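Local coordinates for protein 5'-nucleotidase SurE (Aquifex aeolicus, PDB 2WQK) that probably hydrolyses nucleoside 5'-monophosphates to nucleosides and phosphate, using one divalent metal cation per subunit, at residues P2-N8 with P86-G92; G43-T47 with T68-H74; G96-G100 with L160-I164. All blocks are in the same frame, centred on the assembly; numbering follows the deposited sequence.

Contact 1 (P2-N8 with P86-G92); sequences PTFLLVN and PDLVLSG
Leu-5 and Leu-90 meet through the backbone hydrogen bonds that pair strand 3-7 with strand 88-92. Leu-5 N donates to Leu-88 O and Leu-5 O accepts from Leu-90 N at 2.9 Å; Val-7 repeats the pattern, its N bound to Leu-90 O and its O to Gly-92 N. Each residue of strand 3-7 that is bonded in this way straddles its partner, as parallel pairing requires, and CA-H...O contacts such as Ser-91 CA to Val-7 O (3.2 Å) fill the intervals. The strand axes are 4.7 Å apart at closest approach and twisted by 24°.

At the start of the pair a side chain replaces a backbone acceptor. Asp-87 OD2 takes the N-H of Thr-3 at 2.8 Å, on its anti side and 24° out of the carboxylate plane, while Asp-87 N returns a bond to Thr-3 O.

On one face of the sheet, Leu-90 CD1 lies 4.0 Å from Phe-4 CB, and the Phe-4 ring runs alongside Leu-88, both side chains pointing the same way. Leu-6, extended from the backbone N (chi1 175°), swings CD1 back over the neighbouring strand to within 3.9 Å of Leu-90 CB. The other face carries Leu-5 CB against Pro-86 CG and Val-7 CG2 beside Ser-91 OG, a hydroxyl bonded to Thr-108 O.

Farther out, helices 135-152 and 15-24 cover the Phe-4, Leu-6, Leu-88 and Leu-90 face, and strand 29-35 bonds to the far edge of strand 3-7. At the Gly-92 backbone angles a CB would meet the preceding carbonyl oxygen, calling for glycine. This is the central parallel pairing of an alpha/beta sheet of Rossmann-like design, its C-terminal ends leading to the metal-site residues Asp-10 and Asn-94.

Contact 2 (G43-T47 with T68-H74); sequences GHSLT and TPADCVH
Leu-46 reaches across to helix 69-74 and shows how a loop can be fitted to a helix start by one apolar branch point among polar bonds. Its CB leads to a CG set anti to the backbone N (chi1 -163°), which carries the two methyls over the helix. Leu-46 CD1 lies 3.6 Å from Ala-70 O, close to Asp-71 OD1 and Ala-70 CB, and against the CG and CD2 atoms of His-74. CD2 of Leu-46 sits over the centre of one face of the His-74 imidazole, 3.7 Å from the ring centroid and 14° off the normal: a CH-pi contact. The ring's rotation is fixed from outside, ND1 by Glu-187 of the second subunit and NE2 by Glu-114.

Beside this leucine, Asp-71 grips Thr-47 with both carboxylate oxygens. Asp-71 OD1 receives Thr-47 N at 2.8 Å and Asp-71 OD2 receives Thr-47 OG1 at 2.6 Å, each through its syn lone pair. OD2 is shared, since Thr-68 N also donates to it from above the carboxylate plane. In return Thr-68 OG1 accepts from Asp-71 N at 3.1 Å, completing the capping box with Thr-68 as N-cap. Thr-68 OG1 donates to Ser-45 O at 2.9 Å, approaching from above the carbonyl plane. A water joins the segments once more, donating to His-44 O and accepting from Ala-70 N. The loop thus fixed also carries His-44, beside Asp-9, predicted to bind the divalent metal.

The chemistry implies that the residues capping the helix start also bind the loop, through the Asp-71 carboxylate, the Thr-68 hydroxyl and the water. With three bonds converging on it beside the helix N-terminus, the Asp-71 carboxylate is likely to stay ionised, and its negative charge probably suits the helix dipole.

Contact 3 (G96-G100 with L160-I164); sequences GPNLG and LNVNI. With SO4 (sulfate ion), chain C.
Asn-98 O lies within reach of two asparagine side chains on strand 160-164, and together their amides bind both the carbonyl and the N-H of Asn-98. Asn-161 ND2 donates to Asn-98 O at 2.9 Å, almost head-on to the carbonyl and 4° out of its own amide plane. Asn-163 ND2 reaches Asn-98 O at 2.9 Å but from above the carbonyl plane, 56° out of it. With CG opposite its carbonyl carbon (chi1 -78°), Asn-163 presents its whole amide to the loop: Asn-163 OD1 accepts from Asn-98 N at 2.9 Å, on a lone pair. The backbone N and O of Asn-98 are thus both satisfied by side chains, and Leu-99 CD2 packs on the amide, 3.5 Å from Asn-163 CG. A leucine in place of Asn-163 would probably leave Asn-98 N without its acceptor and let the loop shift.

The Asn-98 side chain turns away from the strand, Asn-98 ND2 donating to Ser-126 OG and to sulfate O3 (3.2 Å); Ser-106, Gly-107 and Thr-108 also bind this ion, probably from the crystallisation liquor.

Strand 160-164 lies between strands 122-128 and 225-232, and the loop crosses its face, with Leu-99 tucked against helix 217-222.

How the contacts relate
All three contacts are largely buried, yet they differ in what holds them. Contact 1 joins two neighbouring strands of the central sheet, mostly by backbone bonds and aliphatic packing, with no other subunit touching it. Contact 2 packs directly against it, Val-7 meeting Cys-72 and Val-73, but it fixes a loop to a helix start through side-chain caps and a water, and the second subunit reaches it. Contact 3, about 17 Å from contact 1 between centres, belongs to the same sheet and relies on asparagine amides; it meets the second subunit only through Leu-160. The side chains of Asn-8, His-44 and Asn-98 bring the three contacts to within about 6 to 7 Å of the bound sodium.

Contact 1 (P2-N8 with P86-G92)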
loop_
_atom_site.group_PDB
_atom_site.type_symbol
_atom_site.label_atom_id
_atom_site.label_comp_id
_atom_site.label_asym_id
_atom_site.label_seq_id
_atom_site.Cartn_x
_atom_site.Cartn_y
_atom_site.Cartn_z
ATOM N N PRO A 2 11.030 37.388 5.396
ATOM C CA PRO A 2 10.088 36.514 4.676
ATOM C C PRO A 2 9.936 35.176 5.378
ATOM O O PRO A 2 10.781 34.816 6.204
ATOM C CB PRO A 2 10.771 36.310 3.320
ATOM C CG PRO A 2 11.671 37.411 3.176
ATOM C CD PRO A 2 12.106 37.825 4.499
ATOM N N THR A 3 8.880 34.434 5.006
ATOM C CA THR A 3 8.605 33.134 5.579
ATOM C C THR A 3 8.288 32.182 4.434
ATOM O O THR A 3 7.544 32.569 3.495
ATOM C CB THR A 3 7.424 33.191 6.593
ATOM O OG1 THR A 3 7.746 34.098 7.664
ATOM C CG2 THR A 3 7.047 31.810 7.148
ATOM N N PHE A 4 8.880 30.987 4.514
ATOM C CA PHE A 4 8.654 29.949 3.497
ATOM C C PHE A 4 8.040 28.732 4.155
ATOM O O PHE A 4 8.487 28.297 5.203
ATOM C CB PHE A 4 9.968 29.532 2.846
ATOM C CG PHE A 4 10.869 30.693 2.542
ATOM C CD1 PHE A 4 10.479 31.658 1.653
ATOM C CD2 PHE A 4 12.102 30.840 3.183
ATOM C CE1 PHE A 4 11.277 32.741 1.377
ATOM C CE2 PHE A 4 12.895 31.932 2.888
ATOM C CZ PHE A 4 12.479 32.867 2.004
ATOM N N LEU A 5 7.023 28.151 3.491
ATOM C CA LEU A 5 6.464 26.870 3.900
ATOM C C LEU A 5 7.102 25.841 2.946
ATOM O O LEU A 5 6.875 25.906 1.737
ATOM C CB LEU A 5 4.941 26.871 3.747
ATOM C CG LEU A 5 4.242 25.543 4.070
ATOM C CD1 LEU A 5 4.602 25.071 5.435
ATOM C CD2 LEU A 5 2.709 25.670 3.899
ATOM N N LEU A 6 7.899 24.939 3.507
ATOM C CA LEU A 6 8.693 23.982 2.749
ATOM C C LEU A 6 8.179 22.590 3.027
ATOM O O LEU A 6 8.088 22.145 4.185
ATOM C CB LEU A 6 10.167 24.090 3.186
ATOM C CG LEU A 6 11.154 23.075 2.595
ATOM C CD1 LEU A 6 11.147 23.081 1.067
ATOM C CD2 LEU A 6 12.575 23.286 3.128
ATOM N N VAL A 7 7.847 21.882 1.943
ATOM C CA VAL A 7 7.313 20.528 2.012
ATOM C C VAL A 7 8.137 19.664 1.065
ATOM O O VAL A 7 8.955 20.160 0.285
ATOM C CB VAL A 7 5.812 20.487 1.610
ATOM C CG1 VAL A 7 5.032 21.509 2.444
ATOM C CG2 VAL A 7 5.623 20.720 0.098
ATOM N N ASN A 8 7.904 18.356 1.121
ATOM C CA ASN A 8 8.448 17.472 0.098
ATOM C C ASN A 8 7.590 16.203 0.009
ATOM O O ASN A 8 6.546 16.106 0.671
ATOM C CB ASN A 8 9.931 17.147 0.293
ATOM C CG ASN A 8 10.181 16.057 1.348
ATOM O OD1 ASN A 8 9.303 15.740 2.152
ATOM N ND2 ASN A 8 11.414 15.513 1.374
ATOM N N PRO A 86 2.434 32.502 3.746
ATOM C CA PRO A 86 3.855 32.712 3.680
ATOM C C PRO A 86 4.184 33.418 2.370
ATOM O O PRO A 86 3.284 33.551 1.494
ATOM C CB PRO A 86 4.393 31.293 3.751
ATOM C CG PRO A 86 3.368 30.521 3.006
ATOM C CD PRO A 86 2.090 31.103 3.405
ATOM N N ASP A 87 5.439 33.856 2.203
ATOM C CA ASP A 87 5.845 34.487 0.976
ATOM C C ASP A 87 5.870 33.495 -0.183
ATOM O O ASP A 87 5.578 33.881 -1.332
ATOM C CB ASP A 87 7.203 35.167 1.148
ATOM C CG ASP A 87 7.125 36.305 2.146
ATOM O OD1 ASP A 87 6.846 37.419 1.680
ATOM O OD2 ASP A 87 7.224 36.081 3.376
ATOM N N LEU A 88 6.281 32.275 0.125
ATOM C CA LEU A 88 6.361 31.198 -0.869
ATOM C C LEU A 88 6.065 29.859 -0.226
ATOM O O LEU A 88 6.299 29.658 0.967
ATOM C CB LEU A 88 7.774 31.075 -1.493
ATOM C CG LEU A 88 8.327 32.232 -2.337
ATOM C CD1 LEU A 88 9.863 32.149 -2.527
ATOM C CD2 LEU A 88 7.668 32.290 -3.683
ATOM N N VAL A 89 5.482 28.964 -1.053
ATOM C CA VAL A 89 5.451 27.551 -0.758
ATOM C C VAL A 89 6.492 26.912 -1.664
ATOM O O VAL A 89 6.521 27.182 -2.890
ATOM C CB VAL A 89 4.050 26.909 -1.030
ATOM C CG1 VAL A 89 4.186 25.402 -1.022
ATOM C CG2 VAL A 89 3.030 27.466 -0.011
ATOM N N LEU A 90 7.372 26.106 -1.064
ATOM C CA LEU A 90 8.491 25.462 -1.769
ATOM C C LEU A 90 8.373 23.978 -1.525
ATOM O O LEU A 90 7.990 23.559 -0.453
ATOM C CB LEU A 90 9.832 25.967 -1.186
ATOM C CG LEU A 90 9.996 27.498 -1.272
ATOM C CD1 LEU A 90 11.292 27.945 -0.566
ATOM C CD2 LEU A 90 9.968 28.032 -2.694
ATOM N N SER A 91 8.664 23.190 -2.555
ATOM C CA SER A 91 8.549 21.751 -2.451
ATOM C C SER A 91 9.777 21.093 -3.055
ATOM O O SER A 91 10.109 21.350 -4.199
ATOM C CB SER A 91 7.303 21.300 -3.246
ATOM O OG SER A 91 7.086 19.929 -3.092
ATOM N N GLY A 92 10.453 20.288 -2.260
ATOM C CA GLY A 92 11.685 19.628 -2.696
ATOM C C GLY A 92 12.762 19.733 -1.628
ATOM O O GLY A 92 12.457 19.975 -0.455
#

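Contact 2 (G43-T47 with T68-H74)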
loop_
_atom_site.group_PDB
_atom_site.type_symbol
_atom_site.label_atom_id
_atom_site.label_comp_id
_atom_site.label_asym_id
_atom_site.label_seq_id
_atom_site.Cartn_x
_atom_site.Cartn_y
_atom_site.Cartn_z
ATOM N N GLY A 43 -0.292 7.509 -3.767
ATOM C CA GLY A 43 -1.183 8.623 -4.013
ATOM C C GLY A 43 -0.696 9.928 -3.384
ATOM O O GLY A 43 -0.032 9.906 -2.308
ATOM N N HIS A 44 -1.086 11.040 -4.011
ATOM C CA HIS A 44 -0.681 12.381 -3.572
ATOM C C HIS A 44 -1.851 13.312 -3.277
ATOM O O HIS A 44 -1.648 14.474 -3.002
ATOM C CB HIS A 44 0.222 13.012 -4.638
ATOM C CG HIS A 44 1.413 12.179 -4.964
ATOM N ND1 HIS A 44 1.882 11.989 -6.253
ATOM C CD2 HIS A 44 2.217 11.449 -4.159
ATOM C CE1 HIS A 44 2.930 11.180 -6.214
ATOM N NE2 HIS A 44 3.162 10.851 -4.958
ATOM N N SER A 45 -3.082 12.810 -3.329
ATOM C CA SER A 45 -4.234 13.700 -3.205
ATOM C C SER A 45 -4.380 14.250 -1.765
ATOM O O SER A 45 -3.761 13.750 -0.831
ATOM C CB SER A 45 -5.544 13.012 -3.626
ATOM O OG SER A 45 -5.923 12.055 -2.675
ATOM N N LEU A 46 -5.213 15.269 -1.630
ATOM C CA LEU A 46 -5.576 15.822 -0.324
ATOM C C LEU A 46 -6.490 14.805 0.413
ATOM O O LEU A 46 -7.398 14.180 -0.212
ATOM C CB LEU A 46 -6.212 17.204 -0.565
ATOM C CG LEU A 46 -6.407 18.285 0.477
ATOM C CD1 LEU A 46 -5.160 18.523 1.300
ATOM C CD2 LEU A 46 -6.889 19.552 -0.262
ATOM N N THR A 47 -6.208 14.558 1.689
ATOM C CA THR A 47 -6.868 13.505 2.528
ATOM C C THR A 47 -8.083 14.154 3.205
ATOM O O THR A 47 -7.923 14.995 4.077
ATOM C CB THR A 47 -5.853 12.912 3.613
ATOM O OG1 THR A 47 -4.607 12.401 3.003
ATOM C CG2 THR A 47 -6.518 11.826 4.492
ATOM N N THR A 68 0.244 13.372 2.594
ATOM C CA THR A 68 0.743 13.725 1.239
ATOM C C THR A 68 1.299 15.168 1.241
ATOM O O THR A 68 0.986 15.956 2.163
ATOM C CB THR A 68 -0.372 13.665 0.210
ATOM O OG1 THR A 68 -1.405 14.588 0.585
ATOM C CG2 THR A 68 -0.934 12.191 0.100
ATOM N N PRO A 69 2.091 15.518 0.213
ATOM C CA PRO A 69 2.516 16.938 0.112
ATOM C C PRO A 69 1.351 17.922 0.178
ATOM O O PRO A 69 1.443 18.958 0.859
ATOM C CB PRO A 69 3.245 17.027 -1.222
ATOM C CG PRO A 69 3.770 15.570 -1.426
ATOM C CD PRO A 69 2.730 14.673 -0.819
ATOM N N ALA A 70 0.245 17.583 -0.492
ATOM C CA ALA A 70 -0.966 18.383 -0.410
ATOM C C ALA A 70 -1.443 18.583 1.039
ATOM O O ALA A 70 -1.759 19.718 1.452
ATOM C CB ALA A 70 -2.054 17.752 -1.282
ATOM N N ASP A 71 -1.494 17.481 1.796
ATOM C CA ASP A 71 -1.903 17.512 3.221
ATOM C C ASP A 71 -0.948 18.473 3.971
ATOM O O ASP A 71 -1.367 19.284 4.801
ATOM C CB ASP A 71 -1.811 16.154 3.870
ATOM C CG ASP A 71 -2.840 15.140 3.312
ATOM O OD1 ASP A 71 -3.884 15.583 2.781
ATOM O OD2 ASP A 71 -2.578 13.917 3.461
ATOM N N CYS A 72 0.334 18.326 3.680
ATOM C CA CYS A 72 1.358 19.119 4.385
ATOM C C CYS A 72 1.176 20.630 4.112
ATOM O O CYS A 72 1.332 21.466 5.022
ATOM C CB CYS A 72 2.771 18.655 4.003
ATOM S SG CYS A 72 3.205 17.035 4.579
ATOM N N VAL A 73 0.935 20.986 2.846
ATOM C CA VAL A 73 0.725 22.385 2.492
ATOM C C VAL A 73 -0.510 22.943 3.190
ATOM O O VAL A 73 -0.483 24.025 3.775
ATOM C CB VAL A 73 0.643 22.616 0.963
ATOM C CG1 VAL A 73 0.203 24.046 0.613
ATOM C CG2 VAL A 73 1.951 22.169 0.271
ATOM N N HIS A 74 -1.594 22.169 3.145
ATOM C CA HIS A 74 -2.828 22.645 3.722
ATOM C C HIS A 74 -2.777 22.739 5.255
ATOM O O HIS A 74 -3.257 23.765 5.842
ATOM C CB HIS A 74 -4.024 21.815 3.218
ATOM C CG HIS A 74 -4.376 22.120 1.787
ATOM N ND1 HIS A 74 -5.553 22.740 1.427
ATOM C CD2 HIS A 74 -3.707 21.899 0.632
ATOM C CE1 HIS A 74 -5.576 22.910 0.111
ATOM N NE2 HIS A 74 -4.471 22.402 -0.401
HETATM O O HOH W 1 0.505 15.881 -2.814
#

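Contact 3 (G96-G100 with L160-I164)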
loop_
_atom_site.group_PDB
_atom_site.type_symbol
_atom_site.label_atom_id
_atom_site.label_comp_id
_atom_site.label_asym_id
_atom_site.label_seq_id
_atom_site.Cartn_x
_atom_site.Cartn_y
_atom_site.Cartn_z
ATOM N N GLY A 96 15.278 12.971 -7.402
ATOM C CA GLY A 96 15.112 12.545 -8.775
ATOM C C GLY A 96 14.352 13.614 -9.530
ATOM O O GLY A 96 13.757 14.519 -8.925
ATOM N N PRO A 97 14.405 13.562 -10.861
ATOM C CA PRO A 97 13.796 14.601 -11.679
ATOM C C PRO A 97 12.283 14.540 -11.787
ATOM O O PRO A 97 11.678 13.483 -11.554
ATOM C CB PRO A 97 14.417 14.387 -13.055
ATOM C CG PRO A 97 14.696 12.931 -13.068
ATOM C CD PRO A 97 15.046 12.507 -11.654
ATOM N N ASN A 98 11.701 15.680 -12.163
ATOM C CA ASN A 98 10.292 15.762 -12.542
ATOM C C ASN A 98 10.166 16.592 -13.811
ATOM O O ASN A 98 10.043 17.833 -13.771
ATOM C CB ASN A 98 9.505 16.338 -11.382
ATOM C CG ASN A 98 9.286 15.305 -10.297
ATOM O OD1 ASN A 98 8.632 14.270 -10.529
ATOM N ND2 ASN A 98 9.850 15.554 -9.103
ATOM N N LEU A 99 10.304 15.887 -14.945
ATOM C CA LEU A 99 10.391 16.479 -16.250
ATOM C C LEU A 99 9.259 15.990 -17.157
ATOM O O LEU A 99 8.726 14.879 -17.003
ATOM C CB LEU A 99 11.715 16.046 -16.907
ATOM C CG LEU A 99 12.950 16.575 -16.200
ATOM C CD1 LEU A 99 14.192 15.724 -16.533
ATOM C CD2 LEU A 99 13.203 18.053 -16.505
ATOM N N GLY A 100 8.956 16.832 -18.126
ATOM C CA GLY A 100 8.103 16.415 -19.225
ATOM C C GLY A 100 6.734 15.961 -18.775
ATOM O O GLY A 100 6.140 16.478 -17.829
ATOM N N LEU A 160 6.185 27.486 -10.581
ATOM C CA LEU A 160 7.417 27.099 -11.252
ATOM C C LEU A 160 7.827 25.663 -10.934
ATOM O O LEU A 160 7.806 25.246 -9.795
ATOM C CB LEU A 160 8.563 28.052 -10.873
ATOM C CG LEU A 160 8.297 29.528 -11.133
ATOM C CD1 LEU A 160 9.544 30.346 -10.680
ATOM C CD2 LEU A 160 7.936 29.839 -12.579
ATOM N N ASN A 161 8.298 24.985 -11.976
ATOM C CA ASN A 161 8.851 23.658 -11.889
ATOM C C ASN A 161 10.328 23.671 -12.256
ATOM O O ASN A 161 10.668 24.011 -13.374
ATOM C CB ASN A 161 8.136 22.648 -12.787
ATOM C CG ASN A 161 8.587 21.248 -12.487
ATOM O OD1 ASN A 161 8.693 20.858 -11.304
ATOM N ND2 ASN A 161 8.909 20.475 -13.550
ATOM N N VAL A 162 11.184 23.451 -11.241
ATOM C CA VAL A 162 12.645 23.632 -11.423
ATOM C C VAL A 162 13.344 22.299 -11.304
ATOM O O VAL A 162 13.093 21.553 -10.346
ATOM C CB VAL A 162 13.201 24.620 -10.371
ATOM C CG1 VAL A 162 14.713 24.832 -10.573
ATOM C CG2 VAL A 162 12.447 25.957 -10.427
ATOM N N ASN A 163 14.200 21.977 -12.292
ATOM C CA ASN A 163 15.045 20.778 -12.218
ATOM C C ASN A 163 16.494 21.249 -12.294
ATOM O O ASN A 163 16.822 22.100 -13.138
ATOM C CB ASN A 163 14.751 19.800 -13.359
ATOM C CG ASN A 163 13.479 19.001 -13.102
ATOM O OD1 ASN A 163 13.544 17.844 -12.662
ATOM N ND2 ASN A 163 12.295 19.633 -13.385
ATOM N N ILE A 164 17.327 20.664 -11.442
ATOM C CA ILE A 164 18.742 21.075 -11.353
ATOM C C ILE A 164 19.634 19.884 -11.624
ATOM O O ILE A 164 19.499 18.857 -10.991
ATOM C CB ILE A 164 19.089 21.637 -9.958
ATOM C CG1 ILE A 164 18.086 22.700 -9.491
ATOM C CG2 ILE A 164 20.541 22.157 -9.916
ATOM C CD1 ILE A 164 16.888 22.104 -8.646
HETATM S S SO4 C . 7.923 12.691 -6.621
HETATM O O1 SO4 C . 9.067 11.934 -7.128
HETATM O O2 SO4 C . 8.013 12.671 -5.126
HETATM O O3 SO4 C . 7.991 14.050 -7.020
HETATM O O4 SO4 C . 6.620 12.084 -7.041
#